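Local coordinates for protein fatty acid biosynthesis transcriptional regulator (Streptococcus pneumoniae, PDB 6JBX) that binds DNA as a MarR-family transcription factor and represses the genes of pneumococcal fatty acid synthesis, with acyl-ACP as co-repressor, at residues S61-E66 and G72-S77; S77-E82 and I87-S92. All blocks are in the same frame, centred on the assembly; numbering follows the deposited sequence.

In the fold
Both interactions lie in the winged helix-turn-helix part of the MarR fold and both use helix 71-84, the recognition helix, which they share at Ser77. Interaction 1 joins its first half to helix 60-67 through a small, buried van der Waals contact without hydrogen bonds, while several polar residues of the same segments, among them Ser61 and Thr75, meet the DNA. Interaction 2 joins its second half to strand 87-91 of the wing; it is larger and only partly buried, with an apolar layer of leucine and isoleucine beneath a charged one. The two meet where Arg89 reaches back to the Thr75 carbonyl, and both Thr75 and Arg89 touch the phosphate of DT6 of chain D.

Interaction 1 (S61-E66 and G72-S77); sequences SQVSKE and GTVTTS. With nucleotides of chain D; nucleotides of chain C.
Val74 of the 72-77 segment reaches helix 60-67 with its CG2 methyl, which lies 3.7 Å from Ser64 N and 3.9 Å from Val63 CG1. CG2 stands anti to the carbonyl carbon while CG1 is anti to the backbone N (chi1 160°), and this torsion sets CG2 where it touches both the Ser64 backbone and Val63 CG1, with Val74 CG1 slightly farther from Val63 CG1. The two valines cross obliquely, and no hydrogen bond joins the segments. Short branched side chains suit helices this close, where the CA atoms of Ser64 and Val74 are 6.1 Å apart. Ser64 is small enough for the approach, and its hydroxyl bonds to the carbonyl of Val69 in the turn. Behind Val63 stand Val51 of helix 43-54 and Val58, so the contact belongs to the apolar centre of the helix-turn-helix.

Around this centre several polar residues meet DNA. Ser61, near the start of its helix, gives its backbone N-H to OP2 of DA5 of chain D (N to OP2 3.0 Å). Thr75 OG1 bonds OP2 of DT6 of chain D at 2.9 Å. On the other strand, the methyl CG2 of Thr76 lies 3.9 Å from the thymine methyl C7 of DT14 of chain C. The apolar contact thus sets the two helices against each other, and the Ser61 amide and the Thr75 hydroxyl hold successive phosphates of one DNA strand.

Interaction 2 (S77-E82 and I87-S92); sequences SLNNLE and IERVRS. With nucleotides of chain D.
The guanidinium of Arg89 has Leu78 CB over one face, 3.5 Å above its plane and offset toward the rim, and two oxygens at its edge. Glu82 OE1 lies in the guanidinium plane, 3.1 Å from Arg89 NH1 in a salt bridge, and is met on its anti side. Asn79 OD1 sits between the two terminal nitrogens, 2.8 Å from both Arg89 NH1 and Arg89 NH2, but both bonds are bent and weak; the amide is turned 53° from the guanidinium. Asn79 ND2 goes to a DNA phosphate. The Arg89 chain, extended from CG to NE, carries the group to DT6 of chain D, where NE comes within 2.8 Å of OP1 and NH2 makes a weak hydrogen bond to OP2 (3.3 Å). Glu82 and Asn79 therefore help fix the rotation of a group that meets the phosphate, as suits arginine with its several donors.

Glu82 works at both ends of its carboxylate: OE2 accepts Arg89 N at 3.2 Å, from above the carboxylate plane. A water bridges the carbonyls of Glu82 and Ile87. Beneath this polar layer, Ile87 CD1 meets Leu78 CD2 at 3.6 Å, and Ile87 CG1 packs on Leu81 CB.

Leu78 and Leu81 also rest on Thr48 of helix 43-54, while strand 87-91 pairs antiparallel with strand 99-103 to form the wing, Arg89 leaning on Leu101; the leucine face of helix 71-84 thus packs against both helix 43-54 and the base of the wing.

Interaction 1 (S61-E66 and G72-S77)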
loop_
_atom_site.group_PDB
_atom_site.type_symbol
_atom_site.label_atom_id
_atom_site.label_comp_id
_atom_site.label_asym_id
_atom_site.label_seq_id
_atom_site.Cartn_x
_atom_site.Cartn_y
_atom_site.Cartn_z
ATOM N N SER A 61 1.795 23.085 4.659
ATOM C CA SER A 61 0.663 22.701 5.525
ATOM C C SER A 61 -0.363 21.909 4.714
ATOM O O SER A 61 -0.843 20.891 5.181
ATOM C CB SER A 61 0.045 23.905 6.194
ATOM O OG SER A 61 1.018 24.576 6.989
ATOM N N GLN A 62 -0.643 22.322 3.482
ATOM C CA GLN A 62 -1.704 21.650 2.711
ATOM C C GLN A 62 -1.208 20.275 2.263
ATOM O O GLN A 62 -1.994 19.338 2.166
ATOM C CB GLN A 62 -2.131 22.472 1.494
ATOM C CG GLN A 62 -2.072 23.981 1.744
ATOM C CD GLN A 62 -2.844 24.855 0.782
ATOM O OE1 GLN A 62 -2.445 25.055 -0.363
ATOM N NE2 GLN A 62 -3.925 25.447 1.271
ATOM N N VAL A 63 0.094 20.174 1.966
ATOM C CA VAL A 63 0.687 18.878 1.589
ATOM C C VAL A 63 0.621 17.927 2.794
ATOM O O VAL A 63 0.254 16.793 2.656
ATOM C CB VAL A 63 2.128 19.039 1.079
ATOM C CG1 VAL A 63 2.816 17.686 0.894
ATOM C CG2 VAL A 63 2.177 19.849 -0.204
ATOM N N SER A 64 0.973 18.412 3.962
ATOM C CA SER A 64 0.835 17.678 5.196
ATOM C C SER A 64 -0.575 17.079 5.376
ATOM O O SER A 64 -0.742 15.868 5.594
ATOM C CB SER A 64 1.155 18.572 6.327
ATOM O OG SER A 64 1.068 17.838 7.525
ATOM N N LYS A 65 -1.603 17.908 5.284
ATOM C CA LYS A 65 -2.967 17.426 5.467
ATOM C C LYS A 65 -3.300 16.399 4.382
ATOM O O LYS A 65 -3.929 15.381 4.651
ATOM C CB LYS A 65 -3.953 18.599 5.414
ATOM C CG LYS A 65 -3.862 19.567 6.586
ATOM C CD LYS A 65 -4.816 20.739 6.480
ATOM C CE LYS A 65 -4.569 21.796 7.537
ATOM N NZ LYS A 65 -4.412 23.137 6.922
ATOM N N GLU A 66 -2.888 16.677 3.155
ATOM C CA GLU A 66 -3.215 15.809 2.046
ATOM C C GLU A 66 -2.503 14.449 2.194
ATOM O O GLU A 66 -3.019 13.432 1.724
ATOM C CB GLU A 66 -2.865 16.524 0.744
ATOM C CG GLU A 66 -3.088 15.686 -0.502
ATOM C CD GLU A 66 -4.525 15.278 -0.781
ATOM O OE1 GLU A 66 -5.398 16.171 -0.778
ATOM O OE2 GLU A 66 -4.763 14.067 -1.020
ATOM N N GLY A 72 6.962 18.617 9.858
ATOM C CA GLY A 72 8.420 18.330 9.876
ATOM C C GLY A 72 8.817 17.332 8.788
ATOM O O GLY A 72 9.768 17.550 8.051
ATOM N N THR A 73 8.024 16.272 8.679
ATOM C CA THR A 73 8.169 15.237 7.683
ATOM C C THR A 73 8.063 15.815 6.273
ATOM O O THR A 73 8.870 15.457 5.404
ATOM C CB THR A 73 7.099 14.157 7.859
ATOM O OG1 THR A 73 7.411 13.518 9.095
ATOM C CG2 THR A 73 7.079 13.142 6.743
ATOM N N VAL A 74 7.064 16.674 6.037
ATOM C CA VAL A 74 6.902 17.304 4.722
ATOM C C VAL A 74 8.113 18.210 4.443
ATOM O O VAL A 74 8.631 18.222 3.319
ATOM C CB VAL A 74 5.588 18.089 4.602
ATOM C CG1 VAL A 74 5.643 19.124 3.477
ATOM C CG2 VAL A 74 4.407 17.155 4.400
ATOM N N THR A 75 8.593 18.930 5.449
ATOM C CA THR A 75 9.695 19.877 5.223
ATOM C C THR A 75 10.948 19.122 4.764
ATOM O O THR A 75 11.637 19.578 3.859
ATOM C CB THR A 75 9.983 20.734 6.458
ATOM O OG1 THR A 75 8.852 21.596 6.627
ATOM C CG2 THR A 75 11.259 21.546 6.324
ATOM N N THR A 76 11.230 17.983 5.405
ATOM C CA THR A 76 12.394 17.175 5.059
ATOM C C THR A 76 12.285 16.704 3.606
ATOM O O THR A 76 13.233 16.795 2.851
ATOM C CB THR A 76 12.564 16.021 6.057
ATOM O OG1 THR A 76 12.888 16.673 7.293
ATOM C CG2 THR A 76 13.619 15.019 5.629
ATOM N N SER A 77 11.125 16.195 3.237
ATOM C CA SER A 77 10.916 15.678 1.907
ATOM C C SER A 77 11.098 16.813 0.888
ATOM O O SER A 77 11.755 16.616 -0.162
ATOM C CB SER A 77 9.568 15.014 1.807
ATOM O OG SER A 77 9.357 14.435 0.538
ATOM P P DT D 6 9.840 25.180 5.011
ATOM O OP1 DT D 6 10.646 25.761 3.930
ATOM O OP2 DT D 6 9.119 23.890 4.890
ATOM O "O5'" DT D 6 10.807 25.091 6.269
ATOM C "C5'" DT D 6 11.533 26.242 6.683
ATOM C "C4'" DT D 6 12.256 25.889 7.953
ATOM O "O4'" DT D 6 11.295 25.545 8.963
ATOM C "C3'" DT D 6 13.161 24.664 7.821
ATOM O "O3'" DT D 6 14.485 25.152 7.855
ATOM C "C2'" DT D 6 12.865 23.832 9.056
ATOM C "C1'" DT D 6 11.975 24.748 9.895
ATOM N N1 DT D 6 10.968 24.059 10.685
ATOM C C2 DT D 6 11.183 23.947 12.037
ATOM O O2 DT D 6 12.176 24.385 12.590
ATOM N N3 DT D 6 10.188 23.297 12.723
ATOM C C4 DT D 6 9.029 22.770 12.199
ATOM O O4 DT D 6 8.226 22.206 12.935
ATOM C C5 DT D 6 8.888 22.889 10.769
ATOM C C7 DT D 6 7.669 22.326 10.116
ATOM C C6 DT D 6 9.843 23.537 10.093
ATOM P P DT C 14 6.468 8.790 5.220
ATOM O OP1 DT C 14 5.311 7.903 5.059
ATOM O OP2 DT C 14 6.589 9.987 4.338
ATOM O "O5'" DT C 14 6.572 9.181 6.742
ATOM C "C5'" DT C 14 6.412 8.134 7.706
ATOM C "C4'" DT C 14 6.871 8.606 9.061
ATOM O "O4'" DT C 14 8.300 8.746 9.096
ATOM C "C3'" DT C 14 6.364 9.983 9.475
ATOM O "O3'" DT C 14 5.038 9.905 9.994
ATOM C "C2'" DT C 14 7.388 10.410 10.511
ATOM C "C1'" DT C 14 8.564 9.439 10.306
ATOM N N1 DT C 14 9.870 10.107 10.207
ATOM C C2 DT C 14 10.741 9.935 11.252
ATOM O O2 DT C 14 10.508 9.199 12.189
ATOM N N3 DT C 14 11.905 10.656 11.157
ATOM C C4 DT C 14 12.264 11.521 10.145
ATOM O O4 DT C 14 13.352 12.092 10.185
ATOM C C5 DT C 14 11.278 11.696 9.107
ATOM C C7 DT C 14 11.579 12.621 7.970
ATOM C C6 DT C 14 10.144 10.988 9.188
ATOM P P DA D 5 3.267 27.033 5.238
ATOM O OP1 DA D 5 3.517 27.543 3.856
ATOM O OP2 DA D 5 2.282 25.934 5.457
ATOM O "O5'" DA D 5 4.662 26.657 5.889
ATOM C "C5'" DA D 5 5.741 27.529 5.662
ATOM C "C4'" DA D 5 6.876 27.232 6.605
ATOM O "O4'" DA D 5 6.411 27.098 7.955
ATOM C "C3'" DA D 5 7.654 25.938 6.329
ATOM O "O3'" DA D 5 8.751 26.299 5.479
ATOM C "C2'" DA D 5 8.068 25.488 7.726
ATOM C "C1'" DA D 5 7.540 26.609 8.637
ATOM N N9 DA D 5 7.116 26.166 9.962
ATOM C C8 DA D 5 5.966 25.504 10.305
ATOM N N7 DA D 5 5.891 25.203 11.581
ATOM C C5 DA D 5 7.070 25.707 12.112
ATOM C C6 DA D 5 7.596 25.703 13.414
ATOM N N6 DA D 5 6.966 25.169 14.462
ATOM N N1 DA D 5 8.811 26.264 13.606
ATOM C C2 DA D 5 9.442 26.803 12.550
ATOM N N3 DA D 5 9.039 26.880 11.276
ATOM C C4 DA D 5 7.839 26.293 11.125
#

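Interaction 2 (S77-E82 and I87-S92)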
loop_
_atom_site.group_PDB
_atom_site.type_symbol
_atom_site.label_atom_id
_atom_site.label_comp_id
_atom_site.label_asym_id
_atom_site.label_seq_id
_atom_site.Cartn_x
_atom_site.Cartn_y
_atom_site.Cartn_z
ATOM N N SER A 77 11.125 16.195 3.237
ATOM C CA SER A 77 10.916 15.678 1.907
ATOM C C SER A 77 11.098 16.813 0.888
ATOM O O SER A 77 11.755 16.616 -0.162
ATOM C CB SER A 77 9.568 15.014 1.807
ATOM O OG SER A 77 9.357 14.435 0.538
ATOM N N LEU A 78 10.551 17.994 1.192
ATOM C CA LEU A 78 10.669 19.114 0.265
ATOM C C LEU A 78 12.143 19.537 0.145
ATOM O O LEU A 78 12.595 19.843 -0.966
ATOM C CB LEU A 78 9.800 20.286 0.730
ATOM C CG LEU A 78 8.291 20.046 0.760
ATOM C CD1 LEU A 78 7.609 21.202 1.471
ATOM C CD2 LEU A 78 7.706 19.878 -0.635
ATOM N N ASN A 79 12.909 19.511 1.241
ATOM C CA ASN A 79 14.340 19.858 1.182
ATOM C C ASN A 79 15.061 18.910 0.218
ATOM O O ASN A 79 15.834 19.372 -0.623
ATOM C CB ASN A 79 15.029 19.789 2.555
ATOM C CG ASN A 79 14.644 20.910 3.501
ATOM O OD1 ASN A 79 13.985 21.867 3.093
ATOM N ND2 ASN A 79 15.058 20.796 4.761
ATOM N N ASN A 80 14.833 17.593 0.350
ATOM C CA ASN A 80 15.432 16.600 -0.583
ATOM C C ASN A 80 14.979 16.874 -2.028
ATOM O O ASN A 80 15.751 16.741 -2.981
ATOM C CB ASN A 80 15.128 15.156 -0.167
ATOM C CG ASN A 80 15.752 14.790 1.164
ATOM O OD1 ASN A 80 16.772 15.363 1.558
ATOM N ND2 ASN A 80 15.128 13.876 1.901
ATOM N N LEU A 81 13.726 17.207 -2.214
ATOM C CA LEU A 81 13.186 17.335 -3.578
ATOM C C LEU A 81 13.717 18.649 -4.187
ATOM O O LEU A 81 14.009 18.707 -5.347
ATOM C CB LEU A 81 11.652 17.330 -3.531
ATOM C CG LEU A 81 10.954 15.979 -3.325
ATOM C CD1 LEU A 81 9.442 16.160 -3.096
ATOM C CD2 LEU A 81 11.184 15.072 -4.528
ATOM N N GLU A 82 13.847 19.698 -3.387
ATOM C CA GLU A 82 14.407 20.965 -3.911
ATOM C C GLU A 82 15.884 20.726 -4.248
ATOM O O GLU A 82 16.279 21.035 -5.307
ATOM C CB GLU A 82 14.256 22.123 -2.918
ATOM C CG GLU A 82 14.606 23.493 -3.517
ATOM C CD GLU A 82 14.023 24.717 -2.809
ATOM O OE1 GLU A 82 13.928 24.700 -1.543
ATOM O OE2 GLU A 82 13.644 25.692 -3.527
ATOM N N ILE A 87 11.384 20.448 -7.309
ATOM C CA ILE A 87 10.423 21.437 -6.857
ATOM C C ILE A 87 11.133 22.762 -6.542
ATOM O O ILE A 87 12.358 22.803 -6.359
ATOM C CB ILE A 87 9.694 20.942 -5.601
ATOM C CG1 ILE A 87 10.660 20.920 -4.415
ATOM C CG2 ILE A 87 9.024 19.596 -5.851
ATOM C CD1 ILE A 87 10.026 21.211 -3.097
ATOM N N GLU A 88 10.333 23.831 -6.453
ATOM C CA GLU A 88 10.818 25.142 -6.007
ATOM C C GLU A 88 9.894 25.677 -4.921
ATOM O O GLU A 88 8.668 25.509 -4.995
ATOM C CB GLU A 88 10.873 26.150 -7.153
ATOM C CG GLU A 88 12.046 25.899 -8.088
ATOM C CD GLU A 88 12.667 27.101 -8.790
ATOM O OE1 GLU A 88 12.238 28.253 -8.505
ATOM O OE2 GLU A 88 13.585 26.874 -9.631
ATOM N N ARG A 89 10.513 26.255 -3.906
ATOM C CA ARG A 89 9.811 26.940 -2.821
ATOM C C ARG A 89 9.761 28.440 -3.137
ATOM O O ARG A 89 10.784 29.009 -3.503
ATOM C CB ARG A 89 10.555 26.798 -1.494
ATOM C CG ARG A 89 10.408 25.466 -0.784
ATOM C CD ARG A 89 11.191 25.595 0.520
ATOM N NE ARG A 89 10.891 24.542 1.471
ATOM C CZ ARG A 89 11.668 23.493 1.707
ATOM N NH1 ARG A 89 12.742 23.270 0.959
ATOM N NH2 ARG A 89 11.383 22.708 2.735
ATOM N N VAL A 90 8.604 29.071 -2.933
ATOM C CA VAL A 90 8.432 30.523 -3.187
ATOM C C VAL A 90 7.760 31.172 -1.971
ATOM O O VAL A 90 6.621 30.779 -1.613
ATOM C CB VAL A 90 7.603 30.745 -4.464
ATOM C CG1 VAL A 90 7.121 32.185 -4.598
ATOM C CG2 VAL A 90 8.386 30.319 -5.698
ATOM N N ARG A 91 8.443 32.150 -1.358
ATOM C CA ARG A 91 7.891 32.885 -0.183
ATOM C C ARG A 91 6.690 33.708 -0.658
ATOM O O ARG A 91 6.741 34.354 -1.709
ATOM C CB ARG A 91 8.950 33.774 0.485
ATOM C CG ARG A 91 9.881 33.059 1.462
ATOM C CD ARG A 91 9.250 32.795 2.824
ATOM N NE ARG A 91 9.893 31.717 3.587
ATOM C CZ ARG A 91 9.454 31.254 4.764
ATOM N NH1 ARG A 91 8.398 31.812 5.328
ATOM N NH2 ARG A 91 10.058 30.246 5.378
ATOM N N SER A 92 5.589 33.587 0.072
ATOM C CA SER A 92 4.385 34.377 -0.184
ATOM C C SER A 92 4.685 35.855 0.067
ATOM O O SER A 92 5.534 36.205 0.911
ATOM C CB SER A 92 3.240 33.936 0.688
ATOM O OG SER A 92 2.145 34.837 0.595
ATOM P P DT D 6 9.840 25.180 5.011
ATOM O OP1 DT D 6 10.646 25.761 3.930
ATOM O OP2 DT D 6 9.119 23.890 4.890
ATOM O "O5'" DT D 6 10.807 25.091 6.269
ATOM C "C5'" DT D 6 11.533 26.242 6.683
ATOM C "C4'" DT D 6 12.256 25.889 7.953
ATOM O "O4'" DT D 6 11.295 25.545 8.963
ATOM C "C3'" DT D 6 13.161 24.664 7.821
ATOM O "O3'" DT D 6 14.485 25.152 7.855
ATOM C "C2'" DT D 6 12.865 23.832 9.056
ATOM C "C1'" DT D 6 11.975 24.748 9.895
ATOM N N1 DT D 6 10.968 24.059 10.685
ATOM C C2 DT D 6 11.183 23.947 12.037
ATOM O O2 DT D 6 12.176 24.385 12.590
ATOM N N3 DT D 6 10.188 23.297 12.723
ATOM C C4 DT D 6 9.029 22.770 12.199
ATOM O O4 DT D 6 8.226 22.206 12.935
ATOM C C5 DT D 6 8.888 22.889 10.769
ATOM C C7 DT D 6 7.669 22.326 10.116
ATOM C C6 DT D 6 9.843 23.537 10.093
HETATM O O HOH W 1 14.862 22.787 -7.326
#